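Local atomic coordinates of agmatinase (Burkholderia thailandensis, PDB entry 4DZ4), a protein that probably hydrolyses agmatine to putrescine and urea at a site with two manganese ions, as a hexameric member of the arginase family. Residues R42-V47 / R123-S128; P70-A75 / I300-A305; W169-D172 / L177-G180; L215-V220 / G264-A269; A241-D246 / R276-V281. One frame throughout, in Å; residues are numbered along the deposited sequence.

Interaction 1: residues R42-V47 / R123-S128; sequences RDLDGV and RTILQS. With EDO (1,2-ethanediol), chain Z.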
# COMPACT_ATOMS: atom_id res chain seq x y z
N ARG B 42 8.63 -16.95 -30.70
CA ARG B 42 8.54 -18.41 -30.50
C ARG B 42 9.52 -19.15 -31.46
O ARG B 42 9.59 -20.39 -31.42
CB ARG B 42 7.10 -18.90 -30.72
CG ARG B 42 6.04 -18.27 -29.78
CD ARG B 42 6.04 -19.01 -28.46
NE ARG B 42 5.14 -18.51 -27.41
CZ ARG B 42 4.00 -19.11 -27.09
NH1 ARG B 42 3.58 -20.18 -27.78
NH2 ARG B 42 3.27 -18.65 -26.08
N ASP B 43 10.27 -18.40 -32.27
CA ASP B 43 11.29 -18.97 -33.18
C ASP B 43 12.58 -19.24 -32.43
O ASP B 43 13.20 -18.32 -31.90
CB ASP B 43 11.55 -18.02 -34.35
CG ASP B 43 10.34 -17.87 -35.24
OD1 ASP B 43 9.54 -18.82 -35.33
OD2 ASP B 43 10.17 -16.78 -35.86
N LEU B 44 12.99 -20.49 -32.38
CA LEU B 44 14.08 -20.88 -31.50
C LEU B 44 15.42 -21.09 -32.22
O LEU B 44 16.42 -21.35 -31.56
CB LEU B 44 13.69 -22.14 -30.73
CG LEU B 44 12.39 -22.09 -29.91
CD1 LEU B 44 12.10 -23.42 -29.24
CD2 LEU B 44 12.43 -20.99 -28.86
N ASP B 45 15.45 -20.97 -33.54
CA ASP B 45 16.70 -21.15 -34.29
C ASP B 45 17.76 -20.13 -33.89
O ASP B 45 17.50 -18.92 -33.86
CB ASP B 45 16.46 -21.05 -35.80
CG ASP B 45 15.89 -22.32 -36.39
OD1 ASP B 45 15.75 -23.34 -35.67
OD2 ASP B 45 15.59 -22.31 -37.61
N GLY B 46 18.95 -20.63 -33.59
CA GLY B 46 20.09 -19.79 -33.23
C GLY B 46 19.99 -19.20 -31.83
O GLY B 46 20.74 -18.27 -31.51
N VAL B 47 19.07 -19.71 -31.01
CA VAL B 47 18.86 -19.17 -29.65
C VAL B 47 19.65 -19.95 -28.61
O VAL B 47 19.64 -21.17 -28.59
CB VAL B 47 17.36 -19.15 -29.28
CG1 VAL B 47 17.16 -18.78 -27.79
CG2 VAL B 47 16.61 -18.16 -30.16
N ARG B 123 9.76 -29.63 -23.13
CA ARG B 123 10.19 -30.53 -24.23
C ARG B 123 10.36 -29.79 -25.54
O ARG B 123 11.36 -29.98 -26.26
CB ARG B 123 9.22 -31.72 -24.38
CG ARG B 123 9.72 -32.83 -25.32
CD ARG B 123 8.58 -33.62 -25.96
NE ARG B 123 7.78 -32.74 -26.82
CZ ARG B 123 8.07 -32.43 -28.09
NH1 ARG B 123 9.15 -32.95 -28.68
NH2 ARG B 123 7.29 -31.59 -28.77
N THR B 124 9.39 -28.95 -25.88
CA THR B 124 9.44 -28.18 -27.10
C THR B 124 10.68 -27.28 -27.14
O THR B 124 11.40 -27.22 -28.15
CB THR B 124 8.15 -27.34 -27.27
OG1 THR B 124 7.07 -28.24 -27.48
CG2 THR B 124 8.26 -26.42 -28.48
N ILE B 125 10.92 -26.56 -26.05
CA ILE B 125 12.06 -25.62 -26.03
C ILE B 125 13.37 -26.41 -26.06
O ILE B 125 14.30 -26.06 -26.79
CB ILE B 125 11.97 -24.68 -24.82
CG1 ILE B 125 10.75 -23.75 -25.00
CG2 ILE B 125 13.28 -23.90 -24.65
CD1 ILE B 125 10.28 -23.15 -23.69
N LEU B 126 13.42 -27.52 -25.32
CA LEU B 126 14.66 -28.29 -25.24
C LEU B 126 15.06 -28.96 -26.56
O LEU B 126 16.23 -29.27 -26.75
CB LEU B 126 14.62 -29.28 -24.08
CG LEU B 126 14.55 -28.63 -22.71
CD1 LEU B 126 14.35 -29.69 -21.65
CD2 LEU B 126 15.82 -27.84 -22.44
N GLN B 127 14.10 -29.14 -27.48
CA GLN B 127 14.40 -29.71 -28.79
C GLN B 127 15.33 -28.77 -29.58
O GLN B 127 16.06 -29.22 -30.48
CB GLN B 127 13.12 -30.06 -29.58
N SER B 128 15.34 -27.48 -29.21
CA SER B 128 16.19 -26.48 -29.88
C SER B 128 17.63 -26.45 -29.39
O SER B 128 18.45 -25.74 -29.98
CB SER B 128 15.61 -25.07 -29.72
OG SER B 128 15.85 -24.57 -28.40
C1 EDO Z . 5.28 -15.94 -33.81
O1 EDO Z . 4.98 -17.34 -33.89
C2 EDO Z . 6.26 -15.73 -32.67
O2 EDO Z . 7.47 -16.40 -33.07

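Interaction 2: residues P70-A75 / I300-A305; sequences PSAVRA and ITAIAA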
# COMPACT_ATOMS: atom_id res chain seq x y z
N PRO B 70 5.58 -13.97 -13.32
CA PRO B 70 6.39 -13.71 -14.51
C PRO B 70 6.27 -12.29 -15.01
O PRO B 70 7.29 -11.67 -15.38
CB PRO B 70 5.81 -14.72 -15.53
CG PRO B 70 5.36 -15.86 -14.67
CD PRO B 70 4.74 -15.17 -13.47
N SER B 71 5.05 -11.74 -15.01
CA SER B 71 4.87 -10.35 -15.45
C SER B 71 5.62 -9.40 -14.52
O SER B 71 6.15 -8.39 -14.96
CB SER B 71 3.37 -9.98 -15.55
OG SER B 71 2.72 -10.09 -14.31
N ALA B 72 5.62 -9.72 -13.22
CA ALA B 72 6.27 -8.84 -12.24
C ALA B 72 7.78 -8.83 -12.45
O ALA B 72 8.41 -7.77 -12.37
CB ALA B 72 5.93 -9.27 -10.81
N VAL B 73 8.35 -9.99 -12.70
CA VAL B 73 9.79 -10.09 -12.92
C VAL B 73 10.19 -9.38 -14.24
O VAL B 73 11.19 -8.66 -14.27
CB VAL B 73 10.28 -11.55 -12.88
CG1 VAL B 73 11.79 -11.62 -13.20
CG2 VAL B 73 10.00 -12.13 -11.49
N ARG B 74 9.40 -9.56 -15.30
CA ARG B 74 9.63 -8.80 -16.52
C ARG B 74 9.65 -7.28 -16.29
O ARG B 74 10.58 -6.60 -16.72
CB ARG B 74 8.62 -9.16 -17.61
CG ARG B 74 8.83 -10.56 -18.15
CD ARG B 74 7.75 -10.86 -19.16
NE ARG B 74 7.94 -12.18 -19.81
CZ ARG B 74 7.20 -13.28 -19.62
NH1 ARG B 74 6.11 -13.30 -18.83
NH2 ARG B 74 7.51 -14.37 -20.31
N ALA B 75 8.62 -6.76 -15.61
CA ALA B 75 8.54 -5.33 -15.33
C ALA B 75 9.74 -4.87 -14.49
O ALA B 75 10.23 -3.75 -14.67
CB ALA B 75 7.23 -4.97 -14.63
N ILE B 300 10.41 -4.52 -4.91
CA ILE B 300 11.76 -4.94 -4.48
C ILE B 300 11.98 -6.46 -4.63
O ILE B 300 13.11 -6.91 -4.90
CB ILE B 300 12.15 -4.40 -3.09
CG1 ILE B 300 11.39 -5.16 -1.96
CG2 ILE B 300 12.03 -2.86 -3.05
CD1 ILE B 300 11.88 -4.83 -0.55
N THR B 301 10.92 -7.24 -4.45
CA THR B 301 11.05 -8.71 -4.58
C THR B 301 11.31 -9.10 -6.01
O THR B 301 12.23 -9.89 -6.31
CB THR B 301 9.79 -9.44 -4.11
OG1 THR B 301 9.44 -8.97 -2.79
CG2 THR B 301 10.04 -10.97 -4.07
N ALA B 302 10.50 -8.54 -6.89
CA ALA B 302 10.65 -8.78 -8.32
C ALA B 302 12.01 -8.28 -8.85
O ALA B 302 12.58 -8.94 -9.74
CB ALA B 302 9.48 -8.15 -9.09
N ILE B 303 12.49 -7.15 -8.31
CA ILE B 303 13.78 -6.61 -8.69
C ILE B 303 14.88 -7.62 -8.30
O ILE B 303 15.74 -7.96 -9.13
CB ILE B 303 14.03 -5.22 -8.05
CG1 ILE B 303 13.16 -4.16 -8.77
CG2 ILE B 303 15.52 -4.87 -8.16
CD1 ILE B 303 13.04 -2.87 -8.00
N ALA B 304 14.81 -8.13 -7.07
CA ALA B 304 15.81 -9.11 -6.67
C ALA B 304 15.76 -10.36 -7.58
O ALA B 304 16.81 -10.87 -7.97
CB ALA B 304 15.67 -9.47 -5.19
N ALA B 305 14.56 -10.85 -7.88
CA ALA B 305 14.37 -12.02 -8.77
C ALA B 305 14.97 -11.75 -10.15
O ALA B 305 15.64 -12.63 -10.73
CB ALA B 305 12.89 -12.33 -8.90

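Interaction 3: residues W169-D172 / L177-G180; sequences WADD and LNHG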
# COMPACT_ATOMS: atom_id res chain seq x y z
N TRP B 169 8.89 -32.69 1.83
CA TRP B 169 7.96 -33.32 2.77
C TRP B 169 7.23 -34.44 2.06
O TRP B 169 6.87 -34.30 0.89
CB TRP B 169 6.99 -32.29 3.33
CG TRP B 169 7.71 -31.33 4.26
CD1 TRP B 169 8.16 -31.58 5.57
CD2 TRP B 169 8.15 -29.97 3.97
NE1 TRP B 169 8.81 -30.48 6.08
CE2 TRP B 169 8.84 -29.48 5.18
CE3 TRP B 169 8.03 -29.13 2.87
CZ2 TRP B 169 9.40 -28.20 5.25
CZ3 TRP B 169 8.57 -27.83 2.95
CH2 TRP B 169 9.23 -27.38 4.12
N ALA B 170 7.03 -35.55 2.76
CA ALA B 170 6.46 -36.75 2.13
C ALA B 170 5.02 -36.51 1.66
O ALA B 170 4.22 -35.82 2.32
CB ALA B 170 6.54 -37.94 3.08
N ASP B 171 4.69 -37.08 0.50
CA ASP B 171 3.36 -36.94 -0.06
C ASP B 171 3.06 -38.27 -0.75
O ASP B 171 3.69 -38.60 -1.73
CB ASP B 171 3.36 -35.82 -1.09
CG ASP B 171 1.95 -35.42 -1.55
OD1 ASP B 171 1.03 -36.25 -1.43
OD2 ASP B 171 1.79 -34.27 -2.03
N ASP B 172 2.08 -39.00 -0.24
CA ASP B 172 1.84 -40.33 -0.82
C ASP B 172 0.92 -40.29 -2.03
O ASP B 172 0.52 -41.34 -2.53
CB ASP B 172 1.32 -41.30 0.25
N LEU B 177 -0.96 -31.46 -6.42
CA LEU B 177 -0.43 -30.25 -6.99
C LEU B 177 -0.03 -29.46 -5.77
O LEU B 177 -0.87 -28.79 -5.18
CB LEU B 177 -1.57 -29.55 -7.74
CG LEU B 177 -1.37 -28.38 -8.69
CD1 LEU B 177 -0.15 -28.60 -9.58
CD2 LEU B 177 -2.62 -28.30 -9.57
N ASN B 178 1.22 -29.65 -5.33
CA ASN B 178 1.70 -29.10 -4.05
C ASN B 178 3.15 -28.62 -4.20
O ASN B 178 4.07 -29.42 -4.47
CB ASN B 178 1.59 -30.16 -2.95
CG ASN B 178 1.78 -29.60 -1.54
OD1 ASN B 178 2.60 -28.69 -1.32
ND2 ASN B 178 1.06 -30.16 -0.59
N HIS B 179 3.36 -27.31 -4.01
CA HIS B 179 4.69 -26.71 -4.15
C HIS B 179 5.67 -27.09 -3.05
O HIS B 179 6.83 -26.70 -3.11
CB HIS B 179 4.58 -25.17 -4.29
CG HIS B 179 4.14 -24.46 -3.03
ND1 HIS B 179 4.36 -23.13 -2.85
CD2 HIS B 179 3.53 -24.92 -1.87
CE1 HIS B 179 3.88 -22.76 -1.62
NE2 HIS B 179 3.41 -23.85 -1.02
N GLY B 180 5.21 -27.86 -2.07
CA GLY B 180 6.03 -28.24 -0.94
C GLY B 180 6.41 -29.70 -0.93
O GLY B 180 7.10 -30.17 -0.01
O HOH W 1 -0.39 -32.58 -1.34

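Interaction 4: residues L215-V220 / G264-A269; sequences LDAAWV and GGLSSA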
# COMPACT_ATOMS: atom_id res chain seq x y z
N LEU B 215 22.53 -26.45 3.57
CA LEU B 215 23.30 -25.34 4.11
C LEU B 215 22.22 -24.36 4.58
O LEU B 215 21.67 -23.60 3.78
CB LEU B 215 24.22 -24.73 3.05
CG LEU B 215 25.17 -25.68 2.31
CD1 LEU B 215 26.02 -24.95 1.26
CD2 LEU B 215 26.07 -26.39 3.34
N ASP B 216 21.89 -24.42 5.87
CA ASP B 216 20.74 -23.64 6.33
C ASP B 216 21.06 -22.14 6.38
O ASP B 216 22.22 -21.73 6.22
CB ASP B 216 20.10 -24.23 7.61
CG ASP B 216 20.95 -24.09 8.87
OD1 ASP B 216 22.01 -23.41 8.89
OD2 ASP B 216 20.54 -24.71 9.89
N ALA B 217 20.02 -21.31 6.52
CA ALA B 217 20.24 -19.87 6.60
C ALA B 217 21.32 -19.51 7.64
O ALA B 217 22.22 -18.72 7.35
CB ALA B 217 18.93 -19.14 6.89
N ALA B 218 21.24 -20.10 8.84
CA ALA B 218 22.24 -19.79 9.88
C ALA B 218 23.65 -20.14 9.41
O ALA B 218 24.61 -19.41 9.70
CB ALA B 218 21.94 -20.55 11.16
N TRP B 219 23.76 -21.22 8.65
CA TRP B 219 25.07 -21.68 8.18
C TRP B 219 25.64 -20.67 7.21
O TRP B 219 26.83 -20.32 7.27
CB TRP B 219 24.93 -23.07 7.57
CG TRP B 219 26.26 -23.73 7.27
CD1 TRP B 219 26.91 -24.71 8.03
CD2 TRP B 219 27.12 -23.52 6.09
NE1 TRP B 219 28.09 -25.10 7.41
CE2 TRP B 219 28.28 -24.41 6.26
CE3 TRP B 219 27.06 -22.69 4.98
CZ2 TRP B 219 29.31 -24.46 5.32
CZ3 TRP B 219 28.10 -22.76 4.05
CH2 TRP B 219 29.20 -23.61 4.22
N VAL B 220 24.79 -20.15 6.32
CA VAL B 220 25.21 -19.18 5.34
C VAL B 220 25.64 -17.89 6.05
O VAL B 220 26.67 -17.32 5.71
CB VAL B 220 24.14 -18.89 4.28
CG1 VAL B 220 24.57 -17.78 3.33
CG2 VAL B 220 23.84 -20.18 3.51
N GLY B 264 14.46 -14.57 8.98
CA GLY B 264 15.86 -15.02 9.20
C GLY B 264 16.63 -15.40 7.93
O GLY B 264 17.59 -16.18 8.00
N GLY B 265 16.21 -14.91 6.78
CA GLY B 265 16.78 -15.38 5.51
C GLY B 265 18.00 -14.59 5.04
O GLY B 265 18.61 -13.82 5.79
N LEU B 266 18.35 -14.82 3.78
CA LEU B 266 19.50 -14.19 3.14
C LEU B 266 19.22 -12.79 2.66
O LEU B 266 18.09 -12.44 2.33
CB LEU B 266 19.93 -15.05 1.94
CG LEU B 266 20.89 -16.22 2.20
CD1 LEU B 266 20.46 -17.20 3.24
CD2 LEU B 266 21.20 -16.96 0.90
N SER B 267 20.26 -11.96 2.60
CA SER B 267 20.16 -10.70 1.88
C SER B 267 20.29 -10.93 0.35
O SER B 267 20.84 -11.95 -0.06
CB SER B 267 21.24 -9.72 2.34
OG SER B 267 22.55 -10.21 2.02
N SER B 268 19.83 -9.99 -0.47
CA SER B 268 20.09 -10.12 -1.91
C SER B 268 21.61 -10.07 -2.17
O SER B 268 22.09 -10.74 -3.10
CB SER B 268 19.32 -9.08 -2.73
OG SER B 268 19.63 -7.79 -2.24
N ALA B 269 22.36 -9.29 -1.37
CA ALA B 269 23.82 -9.23 -1.53
C ALA B 269 24.43 -10.63 -1.38
O ALA B 269 25.29 -11.03 -2.21
CB ALA B 269 24.45 -8.27 -0.53

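Interaction 5: residues A241-D246 / R276-V281; sequences AYLTFD and RGLGGV. With MN (manganese (II) ion), chain P; MN (manganese (II) ion), chain Q.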
# COMPACT_ATOMS: atom_id res chain seq x y z
N ALA B 241 23.71 -29.77 -13.75
CA ALA B 241 23.05 -29.18 -12.59
C ALA B 241 21.94 -28.25 -13.02
O ALA B 241 22.11 -27.48 -13.95
CB ALA B 241 24.06 -28.41 -11.77
N TYR B 242 20.82 -28.31 -12.30
CA TYR B 242 19.69 -27.40 -12.53
C TYR B 242 19.60 -26.52 -11.29
O TYR B 242 19.61 -27.03 -10.18
CB TYR B 242 18.41 -28.22 -12.70
CG TYR B 242 17.18 -27.39 -13.07
CD1 TYR B 242 16.44 -26.72 -12.08
CD2 TYR B 242 16.78 -27.27 -14.39
CE1 TYR B 242 15.31 -25.98 -12.42
CE2 TYR B 242 15.65 -26.54 -14.75
CZ TYR B 242 14.92 -25.89 -13.76
OH TYR B 242 13.80 -25.15 -14.08
N LEU B 243 19.50 -25.21 -11.48
CA LEU B 243 19.47 -24.29 -10.33
C LEU B 243 18.06 -23.76 -10.19
O LEU B 243 17.52 -23.19 -11.15
CB LEU B 243 20.44 -23.14 -10.57
CG LEU B 243 20.69 -22.16 -9.41
CD1 LEU B 243 22.11 -21.61 -9.44
CD2 LEU B 243 19.67 -21.02 -9.46
N THR B 244 17.46 -23.92 -9.02
CA THR B 244 16.09 -23.45 -8.80
C THR B 244 16.12 -22.46 -7.65
O THR B 244 16.59 -22.79 -6.56
CB THR B 244 15.09 -24.63 -8.58
OG1 THR B 244 13.78 -24.12 -8.32
CG2 THR B 244 15.52 -25.57 -7.43
N PHE B 245 15.70 -21.24 -7.92
CA PHE B 245 15.78 -20.18 -6.92
C PHE B 245 14.39 -19.74 -6.49
O PHE B 245 13.70 -19.05 -7.24
CB PHE B 245 16.57 -18.98 -7.46
CG PHE B 245 17.08 -18.07 -6.38
CD1 PHE B 245 16.20 -17.28 -5.66
CD2 PHE B 245 18.46 -18.02 -6.07
CE1 PHE B 245 16.64 -16.45 -4.62
CE2 PHE B 245 18.92 -17.16 -5.07
CZ PHE B 245 18.01 -16.38 -4.33
N ASP B 246 14.01 -20.13 -5.28
CA ASP B 246 12.74 -19.68 -4.68
C ASP B 246 13.07 -18.35 -3.99
O ASP B 246 13.92 -18.32 -3.12
CB ASP B 246 12.23 -20.77 -3.72
CG ASP B 246 10.90 -20.38 -2.97
OD1 ASP B 246 10.54 -19.19 -2.93
OD2 ASP B 246 10.26 -21.29 -2.40
N ARG B 276 26.65 -15.36 -8.60
CA ARG B 276 27.66 -14.82 -9.49
C ARG B 276 28.94 -15.65 -9.53
O ARG B 276 29.69 -15.56 -10.51
CB ARG B 276 27.99 -13.38 -9.13
CG ARG B 276 26.87 -12.41 -9.50
CD ARG B 276 27.17 -11.04 -8.92
NE ARG B 276 26.01 -10.14 -9.02
CZ ARG B 276 25.95 -8.98 -8.37
NH1 ARG B 276 26.97 -8.60 -7.59
NH2 ARG B 276 24.89 -8.19 -8.49
N GLY B 277 29.18 -16.44 -8.49
CA GLY B 277 30.42 -17.22 -8.41
C GLY B 277 30.32 -18.63 -8.98
O GLY B 277 31.28 -19.41 -8.89
N LEU B 278 29.15 -18.97 -9.54
CA LEU B 278 28.86 -20.35 -9.95
C LEU B 278 29.30 -20.71 -11.38
O LEU B 278 28.80 -21.67 -11.95
CB LEU B 278 27.38 -20.67 -9.76
CG LEU B 278 27.00 -20.85 -8.29
CD1 LEU B 278 25.50 -21.04 -8.21
CD2 LEU B 278 27.73 -22.00 -7.63
N GLY B 279 30.23 -19.94 -11.92
CA GLY B 279 30.75 -20.16 -13.28
C GLY B 279 31.36 -21.51 -13.59
O GLY B 279 31.43 -21.91 -14.76
N GLY B 280 31.81 -22.24 -12.57
CA GLY B 280 32.40 -23.56 -12.78
C GLY B 280 31.36 -24.67 -12.87
O GLY B 280 31.68 -25.79 -13.23
N VAL B 281 30.11 -24.35 -12.57
CA VAL B 281 29.06 -25.37 -12.52
C VAL B 281 28.53 -25.65 -13.93
O VAL B 281 28.38 -24.73 -14.72
CB VAL B 281 27.90 -24.90 -11.62
CG1 VAL B 281 26.65 -25.77 -11.78
CG2 VAL B 281 28.37 -24.84 -10.16
MN MN P . 10.01 -23.85 -2.62
MN MN Q . 10.00 -21.63 -0.28
O HOH W 2 9.15 -23.41 -0.93

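Interaction 1: residues R42-V47 / R123-S128
In Leu44, CG is turned anti to the carbonyl carbon (chi1 -56°) and one methyl is thrown forward, so the side chain reaches helix 114-126; the backbone of Ser128 points its CB at Leu44, and a chi1 of 76° turns OG to where it meets Ile125 O. Leu44 CB and Ser128 CB then lie 3.6 Å apart. Further out, Leu44 CD1 rests on the helix backbone, 3.9 Å from Ile125 CA and 4.0 Å from Thr124 O, while the Ile125 side chain is met more loosely. The serine hydroxyl makes its bonds within its own stretch of chain: Ser128 OG hydrogen-bonds Ile125 O at 2.7 Å, nearly in line with the carbonyl, and also meets Ala130 N. Because Ser128 N reaches the same Ile125 O at 3.0 Å, that oxygen takes two donors from one residue. On the other segment a type II turn from Leu44 to Val47, with Gly46 at positive phi, is closed by Val47 N and Leu44 O at 3.2 Å. An ethanediol, probably from the crystallisation liquor, accepts from Arg42 N through O2 at 2.7 Å and is also bonded to Thr41 OG1; the Arg42 guanidinium pairs with Asp12 of the second subunit. The loop before strand 49-54 thus meets 123-128 by carbon packing on side chain and backbone, with no hydrogen bond between the segments.

Interaction 2: residues P70-A75 / I300-A305
Two helices of the alpha/beta arginase fold cross here, the short helix 69-76 and the start of the long C-terminal helix 300-323, and alanines at the crossing let Ala72 and Val73 meet Ala302 and Ala305 at close range. The segment axes approach to 8.1 Å with a signed crossing angle of -76°, and Val73 CA and Ala302 CA are only 4.9 Å apart. With so little between the backbones, at the closest point a methyl lies against a peptide. Ala302 points its CB at helix 69-76, where it lies 3.5 Å from Ala72 O and 4.2 Å from Val73 N, over the peptide group that joins those two residues. The methyls of Ala72 and Ala302 touch more lightly, CB to CB at 4.1 Å. One turn further along, Ala305 faces the same way and receives the branch of Val73. No hydrogen bond links the segments.

Polar groups at this crossing are held from other directions. Arg74 leaves the opposite side of its helix for salt bridges with Asp100 and Asp103, and Asp296 accepts from both Thr301 OG1 and Ala302 N at the start of helix 300-323. Ile303, pointing away from the contact, packs on Pro261 of the third subunit. The side chain of the manganese ligand Asp246 is about 9 Å from that of Ala305. In Val73, CG1 is anti to the backbone N (chi1 176°), and it is the other branch, CG2, that meets Ala305 CB at 3.9 Å.

Interaction 3: residues W169-D172 / L177-G180
Trp169 runs along Gly180 from its first carbon outward. Its CB lies 4.0 Å from Gly180 O, and with CG anti to the carbonyl carbon (chi1 -70°) the indole is laid beside that oxygen. CE3 comes nearest, 3.2 Å from Gly180 O, which sits at the ring edge in the plane of the indole; CZ3 is already further off at 4.0 Å. On the other ring, NE1 donates to Trp205 O, and Leu83 of the fifth subunit packs on the indole. A water links two other side chains: it donates to Asp171 OD2 at 2.8 Å and accepts from Asn178 ND2 at 2.9 Å. Asp171 OD2 is also bonded by Ser176 OG and Thr181 OG1. Asn178 spends its other end on an Asx turn, where OD1 takes Gly180 N at 2.8 Å, the donor tilted 24° from the carbonyl plane. Both segments belong to the loop between strand 158-162 and helix 182-188, which also supplies the manganese ligands Asp163, His165 and Asp167; the Trp169 side chain lies about 4 Å from that of His165. Between these two arms the contacts are an aromatic edge, whose slightly positive hydrogens probably suit the carbonyl oxygen, and a shared water.

Interaction 4: residues L215-V220 / G264-A269
Val220 and Leu266 cross at about a right angle where the first turn of helix 217-223 meets the connection between strand 240-246 and helix 268-276, part of a beta-alpha-beta crossover in the arginase fold. The isopropyl group of Val220 is set with CG1 anti to the backbone N (chi1 175°), and this branch meets Leu266 CD1 at 4.2 Å. The same leucine methyl reaches back to Ala217, 4.3 Å from its CA, so the end of Leu266 lies against two residues on one side of the helix. Ala217 points at the connecting chain: its CB is 3.4 Å from Gly264 O, a methyl set against a carbonyl oxygen. That chain is itself fixed by Asp251, whose OD1 accepts from both Gly264 N and Gly265 N; at the positive phi of Gly264 a CB would run into the carbonyl O of the preceding residue.

Within 215-220, Leu215 CD2 lies 4.0 Å above the centre of the Trp219 indole, covering one face. Asp216 occupies the N-cap position, and its OD2 hydrogen-bonds Tyr86 OH of the fifth subunit, so the cap also takes part in the hexamer. The packing with 264-269 is buried and without hydrogen bonds between the segments, mostly apolar apart from the Gly264 oxygen. At the helix start the other carboxylate oxygen, Asp216 OD1, takes Trp219 N at 2.8 Å with an N-H...O angle of 139°.

Interaction 5: residues A241-D246 / R276-V281
Asp246 OD2, at the end of the strand whose Ala241 and Leu243 touch Val281 and Leu278, bridges two manganese ions. The bridge is uneven: Asp246 OD2 lies 2.2 Å from the manganese of chain Q and 2.6 Å from that of chain P. A water spans the same pair, 2.1 Å and 1.9 Å from those ions respectively; a metal-bridging solvent of this kind is the probable nucleophile in the arginase family. The chain P ion is also bound by His139, Asp163 and Asp167, the chain Q ion by Asp163, His165 and Asp248. A carboxylate between two divalent cations is probably strongly polarised. With CG anti to the backbone N (chi1 178°), the carboxylate of Asp246 is extended off the strand to the metals. Two residues earlier Thr244 OG1 bonds His139 NE2 and Asp287 OD1, a second-shell link to a metal ligand.

Strand 240-246 is an inner strand of the parallel sheet of the arginase fold, between strands 282-289 and 158-162, with metal ligands gathered at its C-terminal end. Tyr242, Thr244 and Asp246 point to one face of the strand; Ala241 and Leu243 point to the other, which carries the contact with the loop that enters strand 282-289. Ala241 CB meets Val281 CG1 at 3.7 Å, and Leu243 CD1 meets Leu278 CD1 at the same 3.7 Å, the two leucines crossing obliquely. A type I turn from Leu278 to Val281, with Val281 N bonded to Leu278 O at 3.0 Å, brings both apolar residues to the strand. Leu278 also packs on Leu229 and Ile232 of helix 225-236, and Val281 on Val236.

In the fold
Interactions 2, 4 and 5 are buried, whereas interaction 3 lies at the surface and interaction 1 is partly buried. The buried ones are without hydrogen bonds between segments and mainly apolar: methyls on a peptide and on each other in interaction 2, branched side chains and alanine methyls in interactions 4 and 5. Interaction 1, likewise without such a bond, sets a loop leucine on a helix. Interaction 3 instead uses a ring edge and a water. Interactions 4 and 5 adjoin the same crossover, since 264-269 and 276-281 flank helix 268-276, which follows strand 240-246. Metal chemistry enters through interaction 5, with interaction 3 beside the same site, their nearest atoms about 6 Å apart.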